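Local coordinates for protein GntR family transcriptional regulator (Streptococcus agalactiae, PDB 7B5U) that binds the second messenger c-di-AMP through its RCK_C domain, the effector-sensing part of a GntR-family transcription factor that probably controls gene expression by binding DNA, at residues L17-I21 with G22-V26; A36-E40 with G41-V45; A69-K72 with T73-L77. All coordinates share one frame; numbering follows the deposited sequence. Where two conformers were deposited one is given.

Contact 1 of 3, residues L17-I21 with G22-V26. With 2BA ((2R,3R,3aS,5R,7aR,9R,10R,10aS,12R,14aR)-2,9-bis(6-amino-9H-purin-9-yl)octahydro-2H,7H-difuro[3,2-d:3',2'-j][1,3,7,9,2,8 ]tetraoxadiphosphacyclododecine-3,5,10,12-tetrol 5,12-dioxide), chain C.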
ATOM      1  N   LEU A  17      -4.963  17.953   2.889  1.00  8.27           N
ATOM      2  CA  LEU A  17      -3.550  18.240   3.065  1.00  7.84           C
ATOM      3  C   LEU A  17      -3.251  18.585   4.515  1.00  7.18           C
ATOM      4  O   LEU A  17      -4.095  19.105   5.247  1.00  9.43           O
ATOM      5  CB  LEU A  17      -3.105  19.358   2.128  1.00  7.68           C
ATOM      6  CG  LEU A  17      -3.238  19.034   0.643  1.00  9.97           C
ATOM      7  CD1 LEU A  17      -2.933  20.279  -0.186  1.00 11.42           C
ATOM      8  CD2 LEU A  17      -2.322  17.873   0.279  1.00 11.47           C
ATOM      9  N   GLY A  18      -2.029  18.284   4.932  1.00  7.27           N
ATOM     10  CA  GLY A  18      -1.660  18.481   6.316  1.00  9.58           C
ATOM     11  C   GLY A  18      -2.189  17.421   7.254  1.00 10.92           C
ATOM     12  O   GLY A  18      -2.123  17.600   8.476  1.00 15.87           O
ATOM     13  N   LYS A  19      -2.731  16.336   6.724  1.00  7.41           N
ATOM     14  CA  LYS A  19      -3.214  15.210   7.502  1.00  8.42           C
ATOM     15  C   LYS A  19      -2.356  13.980   7.242  1.00  7.40           C
ATOM     16  O   LYS A  19      -1.695  13.856   6.205  1.00  8.05           O
ATOM     17  CB  LYS A  19      -4.673  14.914   7.152  1.00 10.54           C
ATOM     18  CG  LYS A  19      -5.624  16.064   7.463  1.00 13.19           C
ATOM     19  CD  LYS A  19      -6.952  15.535   7.972  1.00 17.01           C
ATOM     20  CE  LYS A  19      -7.955  16.648   8.228  1.00 18.96           C
ATOM     21  NZ  LYS A  19      -8.724  16.991   7.001  1.00 21.91           N
ATOM     22  N   SER A  20      -2.380  13.065   8.203  1.00  6.88           N
ATOM     23  CA  SER A  20      -1.681  11.805   8.048  1.00  7.37           C
ATOM     24  C   SER A  20      -2.519  10.824   7.231  1.00  6.65           C
ATOM     25  O   SER A  20      -3.745  10.919   7.150  1.00  6.79           O
ATOM     26  CB  SER A  20      -1.381  11.192   9.415  1.00  7.59           C
ATOM     27  OG  SER A  20      -2.569  10.721  10.020  1.00  7.91           O
ATOM     28  N   ILE A  21      -1.831   9.831   6.666  1.00  6.52           N
ATOM     29  CA  ILE A  21      -2.507   8.797   5.883  1.00  6.31           C
ATOM     30  C   ILE A  21      -3.550   8.074   6.723  1.00  5.55           C
ATOM     31  O   ILE A  21      -4.641   7.741   6.238  1.00  6.30           O
ATOM     32  CB  ILE A  21      -1.468   7.827   5.287  1.00  7.28           C
ATOM     33  CG1 ILE A  21      -0.611   8.543   4.240  1.00  7.40           C
ATOM     34  CG2 ILE A  21      -2.132   6.590   4.716  1.00  6.99           C
ATOM     35  CD1 ILE A  21       0.520   7.676   3.683  1.00  7.75           C
ATOM     36  N   GLY A  22      -3.235   7.821   7.993  1.00  6.06           N
ATOM     37  CA  GLY A  22      -4.181   7.162   8.875  1.00  6.54           C
ATOM     38  C   GLY A  22      -5.386   8.018   9.219  1.00  7.00           C
ATOM     39  O   GLY A  22      -6.509   7.512   9.302  1.00  8.11           O
ATOM     40  N   GLU A  23      -5.172   9.316   9.459  1.00  6.71           N
ATOM     41  CA  GLU A  23      -6.295  10.223   9.689  1.00  7.51           C
ATOM     42  C   GLU A  23      -7.207  10.263   8.477  1.00  7.93           C
ATOM     43  O   GLU A  23      -8.439  10.302   8.617  1.00  9.24           O
ATOM     44  CB  GLU A  23      -5.780  11.638   9.973  1.00 10.09           C
ATOM     45  CG  GLU A  23      -5.188  11.807  11.345  1.00 12.71           C
ATOM     46  CD  GLU A  23      -4.324  13.053  11.484  1.00 14.37           C
ATOM     47  OE1 GLU A  23      -4.187  13.845  10.520  1.00 13.43           O
ATOM     48  OE2 GLU A  23      -3.773  13.242  12.587  1.00 18.06           O
ATOM     49  N   LEU A  24      -6.620  10.287   7.279  1.00  7.06           N
ATOM     50  CA  LEU A  24      -7.405  10.304   6.053  1.00  7.08           C
ATOM     51  C   LEU A  24      -8.105   8.980   5.829  1.00  6.72           C
ATOM     52  O   LEU A  24      -9.164   8.950   5.187  1.00  8.69           O
ATOM     53  CB  LEU A  24      -6.505  10.612   4.862  1.00  7.82           C
ATOM     54  CG  LEU A  24      -5.897  12.012   4.870  1.00  7.82           C
ATOM     55  CD1 LEU A  24      -4.899  12.146   3.740  1.00 10.35           C
ATOM     56  CD2 LEU A  24      -6.984  13.064   4.750  1.00  9.12           C
ATOM     57  N   ASN A  25      -7.527   7.885   6.334  1.00  5.64           N
ATOM     58  CA  ASN A  25      -8.065   6.547   6.107  1.00  5.54           C
ATOM     59  C   ASN A  25      -8.088   6.221   4.608  1.00  5.22           C
ATOM     60  O   ASN A  25      -9.084   5.719   4.076  1.00  5.90           O
ATOM     61  CB  ASN A  25      -9.446   6.408   6.758  1.00  5.67           C
ATOM     62  CG  ASN A  25      -9.758   4.997   7.219  1.00  6.22           C
ATOM     63  OD1 ASN A  25      -8.861   4.170   7.475  1.00  6.92           O
ATOM     64  ND2 ASN A  25     -11.038   4.711   7.352  1.00  7.11           N
ATOM     65  N   VAL A  26      -6.951   6.477   3.938  1.00  4.88           N
ATOM     66  CA  VAL A  26      -6.922   6.601   2.473  1.00  5.39           C
ATOM     67  C   VAL A  26      -7.539   5.395   1.767  1.00  5.18           C
ATOM     68  O   VAL A  26      -8.359   5.569   0.865  1.00  6.09           O
ATOM     69  CB  VAL A  26      -5.499   6.884   1.961  1.00  5.79           C
ATOM     70  CG1 VAL A  26      -5.443   6.790   0.429  1.00  7.49           C
ATOM     71  CG2 VAL A  26      -5.031   8.247   2.420  1.00  6.41           C
TER
HETATM   72  P   2BA C 301      -7.212  -0.285   6.861  1.00  5.01           P
HETATM   73  O1P 2BA C 301      -7.049  -0.309   5.388  1.00  5.60           O
HETATM   74  O2P 2BA C 301      -8.534  -0.691   7.420  1.00  5.18           O
HETATM   75  O5' 2BA C 301      -6.013  -1.179   7.491  1.00  5.18           O
HETATM   76  C5' 2BA C 301      -6.037  -1.499   8.863  1.00  5.82           C
HETATM   77  C4' 2BA C 301      -4.630  -2.052   9.231  1.00  5.31           C
HETATM   78  O4' 2BA C 301      -4.418  -3.184   8.562  1.00  5.33           O
HETATM   79  C3' 2BA C 301      -3.497  -1.055   8.878  1.00  5.27           C
HETATM   80  O3' 2BA C 301      -3.320  -0.196   9.945  1.00  5.68           O
HETATM   81  C2' 2BA C 301      -2.345  -2.048   8.584  1.00  5.88           C
HETATM   82  O2' 2BA C 301      -1.619  -2.401   9.837  1.00  6.23           O
HETATM   83  C1' 2BA C 301      -2.942  -3.113   8.015  1.00  5.54           C
HETATM   84  N9  2BA C 301      -3.011  -3.088   6.557  1.00  5.11           N
HETATM   85  C8  2BA C 301      -4.133  -2.832   5.836  1.00  5.58           C
HETATM   86  N7  2BA C 301      -3.814  -2.881   4.528  1.00  6.37           N
HETATM   87  C5  2BA C 301      -2.486  -3.153   4.473  1.00  4.83           C
HETATM   88  C6  2BA C 301      -1.597  -3.332   3.447  1.00  5.76           C
HETATM   89  N6  2BA C 301      -1.933  -3.239   2.061  1.00  5.87           N
HETATM   90  N1  2BA C 301      -0.323  -3.621   3.719  1.00  4.71           N
HETATM   91  C2  2BA C 301       0.115  -3.715   5.001  1.00  5.79           C
HETATM   92  N3  2BA C 301      -0.734  -3.569   6.031  1.00  5.37           N
HETATM   93  C4  2BA C 301      -2.013  -3.280   5.717  1.00  4.20           C
HETATM   94  P1  2BA C 301      -2.525   1.237   9.756  1.00  5.10           P
HETATM   95 O1P1 2BA C 301      -1.241   1.054   9.023  1.00  5.57           O
HETATM   96 O2P1 2BA C 301      -2.426   1.843  11.114  1.00  6.09           O
HETATM   97 O5'1 2BA C 301      -3.504   2.105   8.781  1.00  5.12           O
HETATM   98 C5'1 2BA C 301      -4.731   2.586   9.296  1.00  5.74           C
HETATM   99 C4'1 2BA C 301      -5.575   3.075   8.074  1.00  5.16           C
HETATM  100 O4'1 2BA C 301      -4.945   4.067   7.451  1.00  5.32           O
HETATM  101 C3'1 2BA C 301      -5.800   1.933   7.054  1.00  4.47           C
HETATM  102 O3'1 2BA C 301      -6.931   1.234   7.441  1.00  4.97           O
HETATM  103 C2'1 2BA C 301      -5.900   2.755   5.742  1.00  5.46           C
HETATM  104 O2'1 2BA C 301      -7.309   3.215   5.523  1.00  5.80           O
HETATM  105 C1'1 2BA C 301      -5.055   3.794   5.907  1.00  5.41           C
HETATM  106  N91 2BA C 301      -3.689   3.580   5.439  1.00  4.80           N
HETATM  107  C81 2BA C 301      -2.582   3.319   6.180  1.00  5.77           C
HETATM  108  N71 2BA C 301      -1.526   3.152   5.363  1.00  5.75           N
HETATM  109  C51 2BA C 301      -2.009   3.287   4.104  1.00  4.26           C
HETATM  110  C61 2BA C 301      -1.445   3.213   2.842  1.00  5.47           C
HETATM  111  N61 2BA C 301      -0.048   2.968   2.654  1.00  6.31           N
HETATM  112  N11 2BA C 301      -2.185   3.417   1.774  1.00  5.09           N
HETATM  113  C21 2BA C 301      -3.512   3.651   1.898  1.00  5.22           C
HETATM  114  N31 2BA C 301      -4.113   3.741   3.089  1.00  5.07           N
HETATM  115  C41 2BA C 301      -3.333   3.534   4.164  1.00  4.42           C

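Contact 2 of 3, residues A36-E40 with G41-V45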
ATOM      1  N   ALA A  36       4.577   5.064  -1.666  1.00  5.61           N
ATOM      2  CA  ALA A  36       5.622   6.019  -1.331  1.00  6.15           C
ATOM      3  C   ALA A  36       5.068   7.434  -1.395  1.00  6.51           C
ATOM      4  O   ALA A  36       4.122   7.710  -2.134  1.00  6.39           O
ATOM      5  CB  ALA A  36       6.818   5.912  -2.282  1.00  8.52           C
ATOM      6  N   ILE A  37       5.684   8.324  -0.615  1.00  7.69           N
ATOM      7  CA  ILE A  37       5.458   9.761  -0.701  0.59  7.95           C
ATOM      8  C   ILE A  37       6.784  10.413  -1.048  1.00  7.49           C
ATOM      9  O   ILE A  37       7.813  10.108  -0.433  1.00  9.26           O
ATOM     10  CB  ILE A  37       4.932  10.349   0.621  0.59  9.05           C
ATOM     11  CG1 ILE A  37       3.611   9.707   1.022  0.59 11.27           C
ATOM     12  CG2 ILE A  37       4.785  11.867   0.502  0.59 10.27           C
ATOM     13  CD1 ILE A  37       3.266   9.946   2.466  0.59 13.06           C
ATOM     14  N   GLU A  38       6.758  11.326  -2.010  1.00  7.91           N
ATOM     15  CA  GLU A  38       7.912  12.166  -2.282  1.00  8.34           C
ATOM     16  C   GLU A  38       7.613  13.546  -1.721  1.00  6.90           C
ATOM     17  O   GLU A  38       6.596  14.159  -2.077  1.00  8.34           O
ATOM     18  CB  GLU A  38       8.208  12.258  -3.775  1.00 10.28           C
ATOM     19  CG  GLU A  38       9.503  12.994  -4.052  1.00 13.05           C
ATOM     20  CD  GLU A  38       9.726  13.244  -5.525  1.00 15.64           C
ATOM     21  OE1 GLU A  38       8.930  12.737  -6.350  1.00 17.22           O
ATOM     22  OE2 GLU A  38      10.704  13.943  -5.860  1.00 20.02           O
ATOM     23  N   HIS A  39       8.487  14.025  -0.839  1.00  8.16           N
ATOM     24  CA  HIS A  39       8.303  15.292  -0.144  1.00  8.40           C
ATOM     25  C   HIS A  39       9.636  16.019  -0.162  1.00  9.11           C
ATOM     26  O   HIS A  39      10.640  15.472   0.303  1.00  9.71           O
ATOM     27  CB  HIS A  39       7.880  15.004   1.295  1.00  9.31           C
ATOM     28  CG  HIS A  39       7.759  16.227   2.141  1.00 10.06           C
ATOM     29  ND1 HIS A  39       6.820  17.208   1.903  1.00 10.43           N
ATOM     30  CD2 HIS A  39       8.467  16.636   3.221  1.00 11.89           C
ATOM     31  CE1 HIS A  39       6.947  18.163   2.806  1.00 12.03           C
ATOM     32  NE2 HIS A  39       7.939  17.840   3.616  1.00 13.19           N
ATOM     33  N   GLU A  40       9.657  17.229  -0.714  1.00 10.88           N
ATOM     34  CA  GLU A  40      10.897  17.995  -0.818  1.00 13.98           C
ATOM     35  C   GLU A  40      11.992  17.185  -1.513  1.00 13.73           C
ATOM     36  O   GLU A  40      13.173  17.266  -1.164  1.00 15.92           O
ATOM     37  CB  GLU A  40      11.356  18.511   0.552  1.00 17.32           C
ATOM     38  CG  GLU A  40      10.326  19.371   1.275  1.00 21.89           C
ATOM     39  CD  GLU A  40      10.627  19.549   2.759  1.00 28.39           C
ATOM     40  OE1 GLU A  40      11.509  18.837   3.288  1.00 31.47           O
ATOM     41  OE2 GLU A  40       9.972  20.398   3.399  1.00 28.39           O
ATOM     42  N   GLY A  41      11.588  16.376  -2.494  1.00 13.40           N
ATOM     43  CA  GLY A  41      12.514  15.580  -3.275  1.00 14.63           C
ATOM     44  C   GLY A  41      12.998  14.310  -2.612  1.00 14.96           C
ATOM     45  O   GLY A  41      13.806  13.591  -3.214  1.00 18.24           O
ATOM     46  N   LYS A  42      12.527  14.005  -1.404  1.00 13.22           N
ATOM     47  CA  LYS A  42      12.938  12.831  -0.644  1.00 12.67           C
ATOM     48  C   LYS A  42      11.797  11.823  -0.635  1.00 11.67           C
ATOM     49  O   LYS A  42      10.626  12.206  -0.567  1.00 12.24           O
ATOM     50  CB  LYS A  42      13.283  13.228   0.798  1.00 14.09           C
ATOM     51  CG  LYS A  42      14.494  14.156   0.897  1.00 18.29           C
ATOM     52  CD  LYS A  42      14.628  14.800   2.274  1.00 22.08           C
ATOM     53  CE  LYS A  42      13.643  15.950   2.454  1.00 23.43           C
ATOM     54  NZ  LYS A  42      13.866  16.702   3.726  1.00 23.08           N
ATOM     55  N   PHE A  43      12.133  10.540  -0.710  1.00 11.54           N
ATOM     56  CA  PHE A  43      11.138   9.483  -0.792  1.00 11.42           C
ATOM     57  C   PHE A  43      11.050   8.730   0.524  1.00 11.32           C
ATOM     58  O   PHE A  43      12.074   8.416   1.143  1.00 14.07           O
ATOM     59  CB  PHE A  43      11.491   8.493  -1.901  1.00 13.86           C
ATOM     60  CG  PHE A  43      11.364   9.063  -3.275  1.00 14.56           C
ATOM     61  CD1 PHE A  43      12.370   9.850  -3.807  1.00 18.17           C
ATOM     62  CD2 PHE A  43      10.240   8.804  -4.044  1.00 18.67           C
ATOM     63  CE1 PHE A  43      12.256  10.383  -5.081  1.00 21.45           C
ATOM     64  CE2 PHE A  43      10.119   9.332  -5.317  1.00 20.48           C
ATOM     65  CZ  PHE A  43      11.128  10.122  -5.835  1.00 21.72           C
ATOM     66  N   ILE A  44       9.825   8.452   0.951  1.00  9.27           N
ATOM     67  CA  ILE A  44       9.549   7.517   2.034  1.00 10.60           C
ATOM     68  C   ILE A  44       8.746   6.376   1.437  1.00  9.44           C
ATOM     69  O   ILE A  44       7.646   6.591   0.910  1.00 10.58           O
ATOM     70  CB  ILE A  44       8.797   8.181   3.196  1.00 12.24           C
ATOM     71  CG1 ILE A  44       9.714   9.186   3.898  1.00 17.68           C
ATOM     72  CG2 ILE A  44       8.290   7.128   4.178  1.00 14.41           C
ATOM     73  CD1 ILE A  44       9.097   9.848   5.095  1.00 21.95           C
ATOM     74  N   VAL A  45       9.301   5.176   1.499  1.00  8.50           N
ATOM     75  CA  VAL A  45       8.675   3.973   0.965  1.00  7.42           C
ATOM     76  C   VAL A  45       7.997   3.234   2.108  1.00  6.93           C
ATOM     77  O   VAL A  45       8.533   3.167   3.220  1.00  8.27           O
ATOM     78  CB  VAL A  45       9.734   3.091   0.273  1.00  9.56           C
ATOM     79  CG1 VAL A  45       9.119   1.815  -0.294  1.00 10.55           C
ATOM     80  CG2 VAL A  45      10.455   3.883  -0.817  1.00 11.99           C
TER

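Contact 3 of 3, residues A69-K72 with T73-L77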
ATOM      1  N   ALA A  69      -8.987   7.576 -10.530  1.00  6.61           N
ATOM      2  CA  ALA A  69     -10.020   8.608 -10.610  1.00  7.14           C
ATOM      3  C   ALA A  69     -10.472   9.054  -9.224  1.00  6.24           C
ATOM      4  O   ALA A  69     -10.695  10.251  -8.985  1.00  7.00           O
ATOM      5  CB  ALA A  69     -11.206   8.084 -11.422  1.00  8.87           C
ATOM      6  N   ARG A  70     -10.608   8.107  -8.294  1.00  6.25           N
ATOM      7  CA  ARG A  70     -10.965   8.445  -6.920  1.00  6.35           C
ATOM      8  C   ARG A  70      -9.893   9.307  -6.253  1.00  5.84           C
ATOM      9  O   ARG A  70     -10.214  10.295  -5.581  1.00  6.25           O
ATOM     10  CB  ARG A  70     -11.261   7.172  -6.120  1.00  6.93           C
ATOM     11  CG  ARG A  70     -12.448   6.395  -6.687  1.00  7.33           C
ATOM     12  CD  ARG A  70     -12.635   5.012  -6.082  1.00  7.45           C
ATOM     13  NE  ARG A  70     -12.985   5.104  -4.671  1.00  6.18           N
ATOM     14  CZ  ARG A  70     -13.020   4.067  -3.839  1.00  7.19           C
ATOM     15  NH1 ARG A  70     -12.738   2.834  -4.273  1.00  9.44           N
ATOM     16  NH2 ARG A  70     -13.338   4.277  -2.566  1.00  7.69           N
ATOM     17  N   MET A  71      -8.614   8.937  -6.402  1.00  6.40           N
ATOM     18  CA  MET A  71      -7.541   9.731  -5.806  1.00  6.80           C
ATOM     19  C   MET A  71      -7.511  11.138  -6.379  1.00  6.07           C
ATOM     20  O   MET A  71      -7.339  12.119  -5.642  1.00  7.10           O
ATOM     21  CB  MET A  71      -6.198   9.035  -6.005  1.00  6.95           C
ATOM     22  CG  MET A  71      -6.008   7.858  -5.084  1.00  7.32           C
ATOM     23  SD  MET A  71      -5.680   8.358  -3.376  1.00  6.66           S
ATOM     24  CE  MET A  71      -3.903   8.586  -3.466  1.00  9.30           C
ATOM     25  N   LYS A  72      -7.671  11.263  -7.688  1.00  6.23           N
ATOM     26  CA  LYS A  72      -7.638  12.584  -8.294  1.00  7.39           C
ATOM     27  C   LYS A  72      -8.785  13.453  -7.790  1.00  6.25           C
ATOM     28  O   LYS A  72      -8.594  14.638  -7.491  1.00  7.86           O
ATOM     29  CB  LYS A  72      -7.667  12.432  -9.811  1.00 10.91           C
ATOM     30  CG  LYS A  72      -8.359  13.550 -10.533  1.00 17.11           C
ATOM     31  CD  LYS A  72      -8.371  13.295 -12.020  1.00 18.84           C
ATOM     32  CE  LYS A  72      -7.364  14.177 -12.673  1.00 20.24           C
ATOM     33  NZ  LYS A  72      -7.648  14.269 -14.104  1.00 18.39           N
ATOM     34  N   THR A  73      -9.983  12.880  -7.677  1.00  6.30           N
ATOM     35  CA  THR A  73     -11.113  13.648  -7.161  1.00  7.01           C
ATOM     36  C   THR A  73     -10.911  14.006  -5.697  1.00  6.49           C
ATOM     37  O   THR A  73     -11.169  15.141  -5.277  1.00  6.73           O
ATOM     38  CB  THR A  73     -12.392  12.836  -7.340  1.00  8.93           C
ATOM     39  OG1 THR A  73     -12.570  12.548  -8.731  1.00 11.93           O
ATOM     40  CG2 THR A  73     -13.604  13.597  -6.839  1.00  9.81           C
ATOM     41  N   TYR A  74     -10.446  13.038  -4.916  1.00  7.69           N
ATOM     42  CA  TYR A  74     -10.264  13.212  -3.485  1.00  7.29           C
ATOM     43  C   TYR A  74      -9.306  14.354  -3.174  1.00  7.03           C
ATOM     44  O   TYR A  74      -9.514  15.095  -2.204  1.00  8.90           O
ATOM     45  CB  TYR A  74      -9.759  11.889  -2.911  1.00  9.45           C
ATOM     46  CG  TYR A  74      -9.653  11.792  -1.414  1.00  9.05           C
ATOM     47  CD1 TYR A  74     -10.781  11.601  -0.631  1.00  9.80           C
ATOM     48  CD2 TYR A  74      -8.417  11.841  -0.790  1.00  9.83           C
ATOM     49  CE1 TYR A  74     -10.681  11.479   0.744  1.00 11.10           C
ATOM     50  CE2 TYR A  74      -8.305  11.714   0.580  1.00 10.86           C
ATOM     51  CZ  TYR A  74      -9.437  11.535   1.336  1.00 12.12           C
ATOM     52  OH  TYR A  74      -9.326  11.410   2.704  1.00 16.10           O
ATOM     53  N   PHE A  75      -8.254  14.523  -3.979  1.00  7.70           N
ATOM     54  CA  PHE A  75      -7.273  15.575  -3.751  1.00  7.89           C
ATOM     55  C   PHE A  75      -7.518  16.830  -4.595  1.00  7.53           C
ATOM     56  O   PHE A  75      -6.602  17.648  -4.758  1.00  8.33           O
ATOM     57  CB  PHE A  75      -5.855  15.035  -3.928  1.00  8.58           C
ATOM     58  CG  PHE A  75      -5.392  14.180  -2.781  1.00  8.12           C
ATOM     59  CD1 PHE A  75      -5.295  12.812  -2.905  1.00  9.45           C
ATOM     60  CD2 PHE A  75      -5.076  14.756  -1.564  1.00  9.10           C
ATOM     61  CE1 PHE A  75      -4.872  12.034  -1.832  1.00 10.69           C
ATOM     62  CE2 PHE A  75      -4.647  13.991  -0.497  1.00  9.44           C
ATOM     63  CZ  PHE A  75      -4.547  12.627  -0.630  1.00  9.88           C
ATOM     64  N   ASN A  76      -8.731  16.999  -5.130  1.00  7.81           N
ATOM     65  CA  ASN A  76      -9.128  18.257  -5.771  1.00  7.92           C
ATOM     66  C   ASN A  76      -8.325  18.521  -7.046  1.00  7.94           C
ATOM     67  O   ASN A  76      -7.970  19.660  -7.349  1.00  9.68           O
ATOM     68  CB  ASN A  76      -9.061  19.452  -4.805  1.00  9.23           C
ATOM     69  CG  ASN A  76      -9.725  20.689  -5.373  1.00 11.87           C
ATOM     70  OD1 ASN A  76     -10.715  20.594  -6.112  1.00 14.25           O
ATOM     71  ND2 ASN A  76      -9.176  21.860  -5.056  1.00 11.93           N
ATOM     72  N   LEU A  77      -8.072  17.462  -7.819  1.00  8.36           N
ATOM     73  CA  LEU A  77      -7.271  17.546  -9.034  1.00  8.92           C
ATOM     74  C   LEU A  77      -8.105  17.414 -10.309  1.00  9.84           C
ATOM     75  O   LEU A  77      -7.551  17.127 -11.374  1.00 12.12           O
ATOM     76  CB  LEU A  77      -6.155  16.499  -9.011  1.00 10.03           C
ATOM     77  CG  LEU A  77      -5.122  16.627  -7.884  1.00 11.05           C
ATOM     78  CD1 LEU A  77      -4.133  15.469  -7.893  1.00 12.54           C
ATOM     79  CD2 LEU A  77      -4.393  17.945  -8.016  1.00 13.35           C
TER

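Contact 1 of 3, residues L17-I21 with G22-V26
Leu-24 N donates to Ser-20 O at 2.9 Å, closing the first turn of a helix whose start is a worked example of the capping box. Glu-23 N donates to Ser-20 OG at 3.0 Å, and in return Ser-20 N donates to Glu-23 OE1, also at 3.0 Å and nearly straight at 168°. That donor comes from above the carboxylate plane, 58° out of it. Ser-20 OG sits between its own backbone N and carbonyl carbon (chi1 71°), a setting that turns the hydroxyl back over the first helical turn, while the Glu-23 chain runs extended beyond CG to reach the N-H of Ser-20. Lys-19 crosses both Glu-23 and Leu-24 at about a right angle; its CB lies 3.8 Å from Leu-24 CD2, whereas its ammonium turns to the backbone of Glu-15.

Beyond this cap the turn becomes a wall of the c-di-AMP pocket. Ile-21 CG2, anti to the backbone N, rests 3.3 Å from C41 of the adenine, and Val-26 CB meets N31 of the same base at 3.6 Å. Asn-25, leaving the helix with positive phi, accepts at OD1 from the ribose hydroxyl O2'1 at 2.7 Å. His-28 NE2 and Ile-34 N also bond the ligand, as do Asn-25, Trp-27, His-28 and Ile-34 of the second subunit. Strand 52-53 pairs with Lys-19, Ile-21 packs on Ile-34 and Ile-37 of strand 33-39, and Leu-24 and Val-26 face Tyr-74 and Met-71 of helix 65-74.

Contact 2 of 3, residues A36-E40 with G41-V45
Ile-37 and Ile-44 satisfy each other's backbone on the edge hairpin of the main sheet, a compact illustration of how an antiparallel pair uses its polar atoms. Ile-37 N donates to Ile-44 O, and Ile-44 N returns the bond to Ile-37 O, each at 3.0 Å. Two residues nearer the turn, His-39 N reaches Lys-42 O at 2.8 Å. Its partner bond, Lys-42 N to His-39 O at 2.9 Å, closes a type I' turn, and here the donor stands 58° above the carbonyl plane. Glu-40 and Gly-41 occupy the two corners of that turn with positive phi. CA-H groups of Ala-36, Glu-38 and Phe-43, residues of the non-hydrogen-bonded pairs, add contacts to carbonyls that already accept an N-H; Ala-36 CA lies 3.1 Å from Ile-44 O.

Side chains continue the pairing. The Glu-40 and Lys-42 side chains run alongside each other in a common direction and form a salt bridge in which Lys-42 NZ meets Glu-40 OE1 at 3.2 Å, nearly along the C-O axis; a bend at chi3 of the lysine brings the ammonium there. On the face shared with Ala-36, Glu-38 covers the Phe-43 ring: Glu-38 CG makes a CH-pi contact 3.9 Å from the centroid, and the carboxylate stacks with its plane 20° from that of the ring. Having CG opposite the backbone N (chi1 -173°) carries the extended Glu-38 chain across to the ring of Phe-43. The imidazole of His-39 is satisfied at ND1 by Asp-57.

Ala-36 and Glu-38 bond through their backbones to Phe-60 and His-58; strand 33-39 thus lies between 58-62 and 42-45, the latter outermost within the chain, while Leu-3 of the second subunit packs on Ala-36 and Val-45.

Contact 3 of 3, residues A69-K72 with T73-L77
A Schellman motif ends helix 65-74 and shows how a helix can stop without abandoning its last carbonyls. Leu-77 N reaches back to Lys-72 O at 2.9 Å, and inside that loop Asn-76 N bonds to Thr-73 O at 3.1 Å; Asn-76, with positive phi, is the C-prime residue. Leu-77 CB meanwhile settles 3.4 Å from Lys-72 O.

One turn earlier, Ala-69 O accepts twice from Thr-73, from OG1 and from N, both at 3.0 Å and from opposite faces of the carbonyl plane. The hydroxyl is set for this by chi1 -59°, which places OG1 beside its own backbone N. On the buried side, Met-71 and Phe-75 make a Met-aromatic contact: Met-71 SD lies at the edge of the Phe-75 ring, 5.4 Å from its centroid, and Met-71 CE touches Phe-75 CE1 at 3.9 Å. Bends at chi2 and chi3 of Met-71 fold the thioether alongside the ring.

These two side chains pack on Ile-8 of strand 6-9 and Ile-59 of strand 58-62, while Tyr-74 stacks on His-16 and, with Arg-70, lies against helix 26-30.

How the contacts relate
The three contacts follow one another along the chain, and contact 1 is the piece that touches both others. Its Ile-21 CD1 meets Ile-37 CD1 of contact 2 at 3.8 Å, and its Val-26 CG1 lies 4.1 Å from Met-71 SD of contact 3. Contacts 2 and 3 stay apart, with about 8 Å between nearest atoms and about 19 Å between centres, on opposite sides of the chain's centre. Only contact 1 meets c-di-AMP directly; the side chains of Ile-37 and Met-71 stop about 8 Å and 7 Å from it. Both approach Ile-34, a ligand-binding residue, and thus lie behind it, consistent with second-shell positions.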